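DTDP-glucose 4,6-dehydratase (Klebsiella pneumoniae, PDB 5U4Q) binds NAD and probably catalyses the dehydration of dTDP-glucose to dTDP-4-keto-6-deoxyglucose. Local coordinates at residues E68-A71 with K72-A75; D50-Y54 with P55-F59; E114-H118 with T119-H123. One frame throughout, in Å; residues are numbered along the deposited sequence.

Contact 1: E68-A71 with K72-A75; sequences EGMA and KLFA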
# COMPACT_ATOMS: atom_id res chain seq x y z
N GLU A 68 3.16 -19.17 -8.91
CA GLU A 68 2.72 -20.53 -9.20
C GLU A 68 2.82 -21.41 -7.96
O GLU A 68 1.92 -22.23 -7.69
CB GLU A 68 3.51 -21.15 -10.37
CG GLU A 68 3.07 -22.57 -10.70
CD GLU A 68 3.64 -23.12 -11.98
OE1 GLU A 68 4.58 -22.52 -12.56
OE2 GLU A 68 3.13 -24.18 -12.42
N GLY A 69 3.91 -21.25 -7.20
CA GLY A 69 4.11 -22.04 -5.96
C GLY A 69 3.02 -21.76 -4.93
O GLY A 69 2.51 -22.65 -4.26
N MSE A 70 2.67 -20.48 -4.79
CA MSE A 70 1.59 -20.11 -3.88
C MSE A 70 0.24 -20.64 -4.32
O MSE A 70 -0.53 -21.17 -3.53
CB MSE A 70 1.54 -18.59 -3.75
CG MSE A 70 2.72 -18.08 -2.93
SE MSE A 70 2.58 -18.43 -1.01
CE MSE A 70 1.23 -17.06 -0.67
N ALA A 71 -0.04 -20.54 -5.62
CA ALA A 71 -1.29 -21.08 -6.15
C ALA A 71 -1.39 -22.60 -5.91
O ALA A 71 -2.44 -23.09 -5.50
CB ALA A 71 -1.40 -20.76 -7.64
N LYS A 72 -0.30 -23.31 -6.15
CA LYS A 72 -0.24 -24.76 -5.92
C LYS A 72 -0.50 -25.11 -4.45
O LYS A 72 -1.22 -26.05 -4.14
CB LYS A 72 1.10 -25.32 -6.35
CG LYS A 72 1.19 -26.85 -6.33
CD LYS A 72 2.59 -27.34 -6.74
CE LYS A 72 3.03 -26.79 -8.09
NZ LYS A 72 4.34 -27.32 -8.56
N LEU A 73 0.07 -24.33 -3.56
CA LEU A 73 -0.13 -24.54 -2.13
C LEU A 73 -1.62 -24.42 -1.76
O LEU A 73 -2.19 -25.30 -1.14
CB LEU A 73 0.69 -23.52 -1.35
CG LEU A 73 0.51 -23.47 0.16
CD1 LEU A 73 1.25 -24.60 0.82
CD2 LEU A 73 0.99 -22.13 0.67
N PHE A 74 -2.24 -23.32 -2.15
CA PHE A 74 -3.62 -23.11 -1.83
C PHE A 74 -4.50 -24.17 -2.51
O PHE A 74 -5.41 -24.70 -1.89
CB PHE A 74 -4.07 -21.71 -2.20
CG PHE A 74 -3.70 -20.65 -1.17
CD1 PHE A 74 -4.60 -20.30 -0.19
CD2 PHE A 74 -2.51 -19.96 -1.25
CE1 PHE A 74 -4.27 -19.30 0.74
CE2 PHE A 74 -2.18 -18.98 -0.32
CZ PHE A 74 -3.07 -18.65 0.65
N ALA A 75 -4.19 -24.47 -3.75
CA ALA A 75 -5.02 -25.42 -4.51
C ALA A 75 -4.97 -26.83 -3.93
O ALA A 75 -6.00 -27.49 -3.82
CB ALA A 75 -4.57 -25.46 -5.93
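Glu68 O accepts Lys72 N at 2.9 Å, the first of four consecutive i to i+4 bonds that make this part of helix 67-77 a regular alpha-helix. Leu73 N to Gly69 O and Ala75 N to Ala71 O continue the series. The straightest of the four is Phe74 N to Met70 O, 3.1 Å long with an N-H...O angle of 172°. Met70 O also lies at the edge of the Phe74 ring, in its plane, 3.3 Å from CD2.

Apolar contacts gather on the buried face. Met70, present as selenomethionine, runs alongside Phe74, the two side chains pointing the same way. Its chain folds at both chi2 (-74°) and chi3, and its terminal CE meets Phe74 CE2 at 3.9 Å, while SE stands 4.4 Å from Leu73 CD2. Beyond the helix, Met70 and Phe74 both reach Ile112 of helix 98-118; Leu73 packs against Val31, Ile33 and Leu7 of the central sheet.

The outer face carries Glu68, modelled in two conformers, and Lys72, of opposite charge.

The chemistry is therefore that of an amphipathic helix: four of its backbone carbonyls are met by amides of the next turn, and Gly69 N by Asp66 OD1 just before the helix; its apolar side packs on the Rossmann-type sheet, with the Met70 side chain about 7 Å from the bound NAD, and at most weak attraction is likely between the outer charges.

Contact 2: D50-Y54 with P55-F59; sequences DRLAY and PAFHF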
# COMPACT_ATOMS: atom_id res chain seq x y z
N ASP A 50 12.29 -27.20 13.79
CA ASP A 50 12.52 -28.53 14.41
C ASP A 50 11.53 -28.81 15.54
O ASP A 50 11.14 -29.96 15.75
CB ASP A 50 13.94 -28.64 14.95
CG ASP A 50 14.97 -28.82 13.86
OD1 ASP A 50 14.60 -29.03 12.69
OD2 ASP A 50 16.16 -28.76 14.19
N ARG A 51 11.10 -27.75 16.22
CA ARG A 51 10.14 -27.88 17.33
C ARG A 51 8.68 -27.95 16.89
O ARG A 51 7.78 -28.02 17.72
CB ARG A 51 10.33 -26.75 18.31
CG ARG A 51 11.72 -26.79 18.88
CD ARG A 51 11.95 -25.64 19.80
NE ARG A 51 11.18 -25.75 21.03
CZ ARG A 51 11.62 -26.38 22.11
NH1 ARG A 51 12.82 -26.95 22.11
NH2 ARG A 51 10.87 -26.44 23.19
N LEU A 52 8.47 -27.89 15.59
CA LEU A 52 7.14 -28.08 15.00
C LEU A 52 6.97 -29.47 14.40
O LEU A 52 6.02 -29.70 13.64
CB LEU A 52 6.84 -27.04 13.93
CG LEU A 52 6.82 -25.58 14.42
CD1 LEU A 52 6.65 -24.66 13.25
CD2 LEU A 52 5.70 -25.39 15.42
N ALA A 53 7.86 -30.40 14.75
CA ALA A 53 7.75 -31.78 14.24
C ALA A 53 6.59 -32.49 14.94
O ALA A 53 6.72 -32.99 16.05
CB ALA A 53 9.06 -32.56 14.46
N TYR A 54 5.43 -32.45 14.30
CA TYR A 54 4.23 -33.09 14.76
C TYR A 54 3.63 -33.78 13.54
O TYR A 54 3.76 -33.29 12.43
CB TYR A 54 3.20 -32.06 15.25
CG TYR A 54 3.50 -31.39 16.58
CD1 TYR A 54 4.49 -30.41 16.69
CD2 TYR A 54 2.76 -31.67 17.72
CE1 TYR A 54 4.74 -29.77 17.90
CE2 TYR A 54 3.00 -31.04 18.92
CZ TYR A 54 3.99 -30.09 19.01
OH TYR A 54 4.24 -29.47 20.21
N PRO A 55 2.89 -34.88 13.75
CA PRO A 55 2.31 -35.55 12.59
C PRO A 55 1.33 -34.68 11.79
O PRO A 55 1.20 -34.87 10.57
CB PRO A 55 1.61 -36.77 13.19
CG PRO A 55 1.58 -36.55 14.66
CD PRO A 55 2.66 -35.59 15.00
N ALA A 56 0.66 -33.74 12.47
CA ALA A 56 -0.31 -32.85 11.81
C ALA A 56 0.33 -31.58 11.21
O ALA A 56 -0.39 -30.71 10.74
CB ALA A 56 -1.37 -32.47 12.80
N PHE A 57 1.65 -31.51 11.22
CA PHE A 57 2.38 -30.37 10.65
C PHE A 57 3.13 -30.77 9.41
O PHE A 57 3.76 -31.83 9.38
CB PHE A 57 3.39 -29.80 11.65
CG PHE A 57 4.16 -28.61 11.13
CD1 PHE A 57 3.53 -27.39 10.97
CD2 PHE A 57 5.51 -28.72 10.78
CE1 PHE A 57 4.22 -26.29 10.48
CE2 PHE A 57 6.21 -27.61 10.31
CZ PHE A 57 5.55 -26.39 10.15
N HIS A 58 3.06 -29.91 8.41
CA HIS A 58 3.84 -30.06 7.19
C HIS A 58 4.45 -28.71 6.86
O HIS A 58 3.76 -27.70 6.92
CB HIS A 58 3.00 -30.53 6.03
CG HIS A 58 2.53 -31.94 6.15
ND1 HIS A 58 1.29 -32.28 6.65
CD2 HIS A 58 3.14 -33.11 5.86
CE1 HIS A 58 1.15 -33.59 6.65
NE2 HIS A 58 2.26 -34.12 6.17
N PHE A 59 5.72 -28.72 6.49
CA PHE A 59 6.43 -27.53 6.13
C PHE A 59 6.79 -27.50 4.67
O PHE A 59 7.17 -28.55 4.10
CB PHE A 59 7.73 -27.38 6.92
CG PHE A 59 8.54 -26.18 6.51
CD1 PHE A 59 8.13 -24.91 6.85
CD2 PHE A 59 9.69 -26.34 5.76
CE1 PHE A 59 8.86 -23.81 6.46
CE2 PHE A 59 10.42 -25.22 5.36
CZ PHE A 59 10.00 -23.96 5.73
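Tyr54 O receives Phe57 N at 3.0 Å, closing a type I beta turn from Tyr54 to Phe57 with Pro55 and Ala56 at its corners. The donor stands well above the plane of the carbonyl, 58° out of it, yet the bond is fairly straight at the hydrogen. Pro55 is the first corner; its CD, bonded to the imide N, lies 3.6 Å from Tyr54 CB.

The larger apolar contact joins Leu52 to Phe57, whose side chains pass at a slant. Leu52 CB sits over one face of the aromatic ring, 3.9 Å from its centroid and close to the ring normal, a CH-pi contact displaced toward the CD2-CE2 side. Farther along the same side chain, Leu52 CD1 meets Phe57 CZ at 3.7 Å. The ring is turned back toward Leu52 because Phe57 CG is anti to its own backbone N (chi1 -179°); this also brings CD2 to 3.1 Å from Leu52 O. Leu24 of helix 14-25 and Leu49 of helix 42-50 touch Phe57 too, while Phe17 adds to the packing round Leu52.

Backbone bonds from Ala56 and His58 to Val30, and from His58 to Gly32, then settle the chain beside strand 29-34. The whole is an alpha-to-beta connection of a Rossmann-type fold, in which two type I turns, Asp50 to Ala53 and Tyr54 to Phe57, carry the chain from helix 42-50 into the parallel strand 57-61.

Contact 3: E114-H118 with T119-H123; sequences EGCRH and TKVKH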
# COMPACT_ATOMS: atom_id res chain seq x y z
N GLU A 114 -5.32 -13.81 -3.36
CA GLU A 114 -5.78 -14.62 -4.50
C GLU A 114 -6.04 -16.05 -4.08
O GLU A 114 -7.06 -16.64 -4.48
CB GLU A 114 -4.81 -14.53 -5.67
CG GLU A 114 -5.00 -13.26 -6.48
CD GLU A 114 -6.31 -13.28 -7.27
OE1 GLU A 114 -6.35 -14.07 -8.23
OE2 GLU A 114 -7.24 -12.51 -6.97
N GLY A 115 -5.14 -16.62 -3.28
CA GLY A 115 -5.30 -17.98 -2.78
C GLY A 115 -6.56 -18.08 -1.94
O GLY A 115 -7.38 -19.04 -2.09
N CYS A 116 -6.79 -17.10 -1.08
CA CYS A 116 -8.00 -17.09 -0.24
C CYS A 116 -9.27 -16.94 -1.07
O CYS A 116 -10.28 -17.57 -0.77
CB CYS A 116 -7.94 -15.97 0.79
SG CYS A 116 -6.70 -16.21 2.09
N ARG A 117 -9.20 -16.11 -2.10
CA ARG A 117 -10.33 -15.87 -2.98
C ARG A 117 -10.71 -17.14 -3.74
O ARG A 117 -11.87 -17.58 -3.70
CB ARG A 117 -9.95 -14.78 -3.98
CG ARG A 117 -10.97 -14.54 -5.08
CD ARG A 117 -10.36 -13.63 -6.10
NE ARG A 117 -11.24 -13.46 -7.25
CZ ARG A 117 -10.89 -12.84 -8.38
NH1 ARG A 117 -9.68 -12.32 -8.54
NH2 ARG A 117 -11.79 -12.72 -9.36
N HIS A 118 -9.76 -17.71 -4.45
CA HIS A 118 -10.08 -18.86 -5.32
C HIS A 118 -10.40 -20.16 -4.61
O HIS A 118 -11.07 -21.02 -5.19
CB HIS A 118 -9.01 -19.01 -6.39
CG HIS A 118 -8.91 -17.82 -7.28
ND1 HIS A 118 -9.92 -17.48 -8.17
CD2 HIS A 118 -7.97 -16.85 -7.39
CE1 HIS A 118 -9.59 -16.36 -8.79
NE2 HIS A 118 -8.41 -15.96 -8.35
N THR A 119 -9.94 -20.30 -3.37
CA THR A 119 -10.23 -21.52 -2.60
C THR A 119 -11.23 -21.27 -1.46
O THR A 119 -11.45 -22.14 -0.62
CB THR A 119 -8.96 -22.22 -2.07
OG1 THR A 119 -8.33 -21.40 -1.08
CG2 THR A 119 -7.98 -22.52 -3.19
N LYS A 120 -11.82 -20.07 -1.41
CA LYS A 120 -12.84 -19.74 -0.44
C LYS A 120 -12.46 -20.00 1.01
O LYS A 120 -13.17 -20.62 1.79
CB LYS A 120 -14.17 -20.43 -0.80
CG LYS A 120 -14.71 -19.93 -2.14
CD LYS A 120 -16.17 -20.27 -2.33
CE LYS A 120 -16.72 -19.62 -3.60
NZ LYS A 120 -18.19 -19.79 -3.74
N VAL A 121 -11.28 -19.49 1.34
CA VAL A 121 -10.80 -19.51 2.73
C VAL A 121 -11.80 -18.77 3.63
O VAL A 121 -12.26 -17.66 3.29
CB VAL A 121 -9.39 -18.90 2.81
CG1 VAL A 121 -9.01 -18.54 4.25
CG2 VAL A 121 -8.40 -19.86 2.20
N LYS A 122 -12.15 -19.38 4.76
CA LYS A 122 -13.20 -18.82 5.61
C LYS A 122 -12.79 -17.66 6.50
O LYS A 122 -13.66 -16.91 6.96
CB LYS A 122 -13.88 -19.92 6.42
CG LYS A 122 -14.62 -20.90 5.52
CD LYS A 122 -15.55 -21.82 6.28
CE LYS A 122 -16.46 -22.60 5.32
NZ LYS A 122 -15.70 -23.58 4.50
N HIS A 123 -11.49 -17.51 6.76
CA HIS A 123 -11.01 -16.38 7.55
C HIS A 123 -9.52 -16.19 7.30
O HIS A 123 -8.74 -17.16 7.41
CB HIS A 123 -11.25 -16.57 9.05
CG HIS A 123 -11.04 -15.34 9.88
ND1 HIS A 123 -10.92 -15.39 11.25
CD2 HIS A 123 -10.97 -14.03 9.54
CE1 HIS A 123 -10.79 -14.15 11.71
NE2 HIS A 123 -10.79 -13.32 10.69
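A Schellman motif ends helix 98-118, with Lys120 at positive phi as its C-prime residue. Val121 N returns to Cys116 O at 3.0 Å, in the carbonyl plane and on a lone pair, and a weak bond of 3.4 Å runs from Lys120 N to Arg117 O. The reversal lays Val121 against Cys116: the two CB atoms are 3.8 Å apart, and SG approaches both CB and CG1 of the valine. This is the hydrophobic contact that commonly accompanies such a cap.

One residue before Cys116, Gly115 O is gripped twice by Thr119. The amide N comes from one face of the carbonyl plane and the hydroxyl from the other; Thr119 OG1 donates to Gly115 O at 2.7 Å. With chi1 at 68°, OG1 lies between the backbone N and carbonyl carbon of Thr119, a position that turns it back along the helix.

Along the helix, Glu114, Arg117 and His118 form a cluster of polar side chains. Glu114 OE2 uses its syn lone pair to take Arg117 NH1 at 2.9 Å, a salt bridge lying nearly in the guanidinium plane. The other oxygen, OE1, receives His118 NE2 at 2.8 Å; it is approached from above the carboxylate plane, though it lies almost within the plane of the imidazole. His118 CE1 lies over one face of the guanidinium, offset toward its rim, and Arg117 CD likewise over the imidazole. With Tyr168 also bonded to OE2, this carboxylate would be expected to stay ionised.

Arg117 donates to Leu95 O of the second subunit, so the helix end takes part in the dimer interface. Tyr168 and Tyr172 of helix 153-172 touch Arg117, Val82 of strand 81-84 meets both Cys116 and Val121, and the chain beyond enters strand 123-129 beside that strand.

From the N terminus, contact 2 comes first, turning the chain after helix 42-50 into strand 57-61. Contact 1 follows on helix 67-77 and closes no loop, being a stretch of helix; contact 3 then ends helix 98-118 and opens the way to strand 123-129. All three stand in series, so none nests or crosses another. Contacts 1 and 3 nevertheless meet in space: Phe74 CD1 packs 3.4 Å from Gly115 C, joining helices 67-77 and 98-118. Contact 2 touches neither, its centre lying 20 Å from that of contact 1 and 24 Å from that of contact 3. Together they lie on helices and connections that flank one parallel sheet of a Rossmann-type fold.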